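Local coordinates for protein U4/U6 snRNA-associated-splicing factor PRP24 (Saccharomyces cerevisiae, PDB 4N0T) that binds U6 snRNA, promotes its annealing with U4 snRNA and acts as a recycling factor of the spliceosome, at residues A[315-320]-A[356-361]. Residues are numbered along the deposited sequence; the frame is centred on the assembly and turned at random.
With SO4 (sulfate ion), chain C; nucleotides of chain B.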
loop_
_atom_site.group_PDB
_atom_site.type_symbol
_atom_site.label_atom_id
_atom_site.label_comp_id
_atom_site.label_asym_id
_atom_site.label_seq_id
_atom_site.Cartn_x
_atom_site.Cartn_y
_atom_site.Cartn_z
ATOM N N LEU A 315 7.021 -12.631 2.621
ATOM C CA LEU A 315 6.295 -11.966 3.699
ATOM C C LEU A 315 7.085 -10.756 4.175
ATOM O O LEU A 315 8.306 -10.828 4.356
ATOM C CB LEU A 315 6.113 -12.930 4.877
ATOM C CG LEU A 315 5.467 -14.267 4.524
ATOM C CD1 LEU A 315 5.500 -15.216 5.699
ATOM C CD2 LEU A 315 4.042 -14.024 4.110
ATOM N N LEU A 316 6.402 -9.643 4.401
ATOM C CA LEU A 316 7.094 -8.480 4.953
ATOM C C LEU A 316 7.191 -8.578 6.469
ATOM O O LEU A 316 6.281 -9.102 7.152
ATOM C CB LEU A 316 6.384 -7.181 4.583
ATOM C CG LEU A 316 6.215 -6.849 3.112
ATOM C CD1 LEU A 316 5.619 -5.453 3.027
ATOM C CD2 LEU A 316 7.574 -6.899 2.369
ATOM N N VAL A 317 8.315 -8.111 6.996
ATOM C CA VAL A 317 8.507 -7.992 8.435
ATOM C C VAL A 317 9.025 -6.567 8.660
ATOM O O VAL A 317 10.206 -6.346 8.978
ATOM C CB VAL A 317 9.521 -9.038 8.968
ATOM C CG1 VAL A 317 9.567 -8.999 10.489
ATOM C CG2 VAL A 317 9.146 -10.447 8.515
ATOM N N SER A 318 8.150 -5.582 8.495
ATOM C CA SER A 318 8.620 -4.199 8.452
ATOM C C SER A 318 9.086 -3.698 9.811
ATOM O O SER A 318 9.841 -2.722 9.879
ATOM C CB SER A 318 7.546 -3.280 7.882
ATOM O OG SER A 318 6.353 -3.471 8.616
ATOM N N ASP A 319 8.680 -4.375 10.887
ATOM C CA ASP A 319 9.137 -3.981 12.221
ATOM C C ASP A 319 10.627 -4.256 12.427
ATOM O O ASP A 319 11.232 -3.729 13.355
ATOM C CB ASP A 319 8.288 -4.571 13.363
ATOM C CG ASP A 319 8.068 -6.074 13.246
ATOM O OD1 ASP A 319 7.870 -6.582 12.120
ATOM O OD2 ASP A 319 8.057 -6.752 14.307
ATOM N N PHE A 320 11.213 -5.057 11.545
ATOM C CA PHE A 320 12.668 -5.225 11.523
ATOM C C PHE A 320 13.268 -4.796 10.186
ATOM O O PHE A 320 14.355 -5.249 9.827
ATOM C CB PHE A 320 13.036 -6.676 11.845
ATOM C CG PHE A 320 12.668 -7.076 13.247
ATOM C CD1 PHE A 320 13.410 -6.601 14.323
ATOM C CD2 PHE A 320 11.561 -7.880 13.492
ATOM C CE1 PHE A 320 13.073 -6.938 15.615
ATOM C CE2 PHE A 320 11.219 -8.227 14.789
ATOM C CZ PHE A 320 11.976 -7.749 15.850
ATOM N N ASN A 356 17.067 -14.291 13.174
ATOM C CA ASN A 356 17.820 -13.678 14.263
ATOM C C ASN A 356 18.906 -12.708 13.776
ATOM O O ASN A 356 19.186 -11.706 14.445
ATOM C CB ASN A 356 18.389 -14.742 15.217
ATOM C CG ASN A 356 17.315 -15.395 16.074
ATOM O OD1 ASN A 356 16.228 -14.847 16.250
ATOM N ND2 ASN A 356 17.617 -16.576 16.610
ATOM N N ASP A 357 19.487 -12.986 12.609
ATOM C CA ASP A 357 20.441 -12.054 11.991
ATOM C C ASP A 357 19.748 -10.733 11.670
ATOM O O ASP A 357 20.278 -9.644 11.912
ATOM C CB ASP A 357 21.002 -12.623 10.678
ATOM C CG ASP A 357 21.988 -13.757 10.886
ATOM O OD1 ASP A 357 22.638 -13.826 11.958
ATOM O OD2 ASP A 357 22.111 -14.584 9.955
ATOM N N MET A 358 18.560 -10.843 11.089
ATOM C CA MET A 358 17.770 -9.669 10.755
ATOM C C MET A 358 17.471 -8.854 12.008
ATOM O O MET A 358 17.617 -7.635 12.009
ATOM C CB MET A 358 16.467 -10.097 10.072
ATOM C CG MET A 358 15.518 -8.935 9.804
ATOM S SD MET A 358 13.982 -9.494 9.000
ATOM C CE MET A 358 13.330 -10.609 10.241
ATOM N N LYS A 359 17.074 -9.535 13.081
ATOM C CA LYS A 359 16.761 -8.860 14.339
ATOM C C LYS A 359 18.001 -8.205 14.945
ATOM O O LYS A 359 17.946 -7.061 15.402
ATOM C CB LYS A 359 16.159 -9.842 15.349
ATOM C CG LYS A 359 14.767 -10.340 14.977
ATOM C CD LYS A 359 14.199 -11.203 16.096
ATOM C CE LYS A 359 12.790 -11.652 15.783
ATOM N NZ LYS A 359 12.172 -12.354 16.952
ATOM N N ARG A 360 19.114 -8.934 14.950
ATOM C CA ARG A 360 20.365 -8.388 15.491
ATOM C C ARG A 360 20.806 -7.135 14.741
ATOM O O ARG A 360 21.197 -6.133 15.352
ATOM C CB ARG A 360 21.480 -9.441 15.494
ATOM C CG ARG A 360 21.383 -10.432 16.660
ATOM C CD ARG A 360 22.596 -11.368 16.724
ATOM N NE ARG A 360 22.615 -12.333 15.629
ATOM C CZ ARG A 360 22.101 -13.555 15.707
ATOM N NH1 ARG A 360 21.538 -13.976 16.837
ATOM N NH2 ARG A 360 22.151 -14.363 14.658
ATOM N N TYR A 361 20.718 -7.180 13.415
ATOM C CA TYR A 361 21.069 -6.020 12.604
ATOM C C TYR A 361 20.185 -4.832 12.942
ATOM O O TYR A 361 20.671 -3.712 13.112
ATOM C CB TYR A 361 20.988 -6.339 11.105
ATOM C CG TYR A 361 21.391 -5.169 10.239
ATOM C CD1 TYR A 361 22.734 -4.877 10.013
ATOM C CD2 TYR A 361 20.435 -4.334 9.670
ATOM C CE1 TYR A 361 23.107 -3.793 9.227
ATOM C CE2 TYR A 361 20.792 -3.259 8.886
ATOM C CZ TYR A 361 22.133 -2.988 8.668
ATOM O OH TYR A 361 22.492 -1.911 7.889
HETATM S S SO4 C . 20.864 -17.666 14.977
HETATM O O1 SO4 C . 19.562 -18.253 14.668
HETATM O O2 SO4 C . 20.839 -17.077 16.321
HETATM O O3 SO4 C . 21.893 -18.702 14.909
HETATM O O4 SO4 C . 21.167 -16.650 13.973
ATOM P P C B 29 2.049 -7.598 16.822
ATOM O OP1 C B 29 3.298 -8.105 16.207
ATOM O OP2 C B 29 1.315 -8.485 17.785
ATOM O "O5'" C B 29 2.316 -6.191 17.515
ATOM C "C5'" C B 29 3.383 -6.014 18.449
ATOM C "C4'" C B 29 4.059 -4.678 18.276
ATOM O "O4'" C B 29 4.619 -4.610 16.932
ATOM C "C3'" C B 29 3.146 -3.457 18.406
ATOM O "O3'" C B 29 3.930 -2.352 18.856
ATOM C "C2'" C B 29 2.753 -3.196 16.960
ATOM O "O2'" C B 29 2.300 -1.884 16.699
ATOM C "C1'" C B 29 4.074 -3.489 16.258
ATOM N N1 C B 29 3.968 -3.832 14.839
ATOM C C2 C B 29 4.891 -3.223 14.000
ATOM O O2 C B 29 5.697 -2.418 14.499
ATOM N N3 C B 29 4.870 -3.504 12.682
ATOM C C4 C B 29 3.977 -4.373 12.223
ATOM N N4 C B 29 4.003 -4.628 10.912
ATOM C C5 C B 29 3.028 -5.016 13.066
ATOM C C6 C B 29 3.058 -4.731 14.375
HETATM O O HOH W 1 17.054 -5.458 10.007
#
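The Phe320 ring lies flat against the aliphatic chain of Lys359. Lys359 CG sits over the middle of one ring face, 3.8 Å from the centroid of the Phe320 ring and 10° off its normal, a CH-pi contact. Beyond CG the lysine chain is extended, which carries CE over the CE2-CZ edge of the same face, 3.9 Å from Phe320 CE2. Tyr362 meets the same phenyl ring edge-to-face. Met358 lies on the inner side of the helix. Its CG is anti to the backbone N (chi1 175°) and packs 3.9 Å from Phe320 CB. A bend at chi3 then brings Met358 CE to 4.1 Å from Val317 CG1. Met358 also touches Cys283 and Phe285 on central strand 281-285. No direct hydrogen bond joins the segments, but one water donates to both Phe320 O (2.7 Å) and Met358 O (3.0 Å). Replacing Phe320 by alanine removes the ring, which would probably leave the Lys359 chain without its flat support and Tyr362 without its edge-to-face partner. The contact packs the turn after edge strand 311-317 against helix 355-365. This C-terminal helix lies across the RRM beta-sheet face that binds RNA in canonical RRMs and probably covers it, as in an occluded RNA-recognition motif.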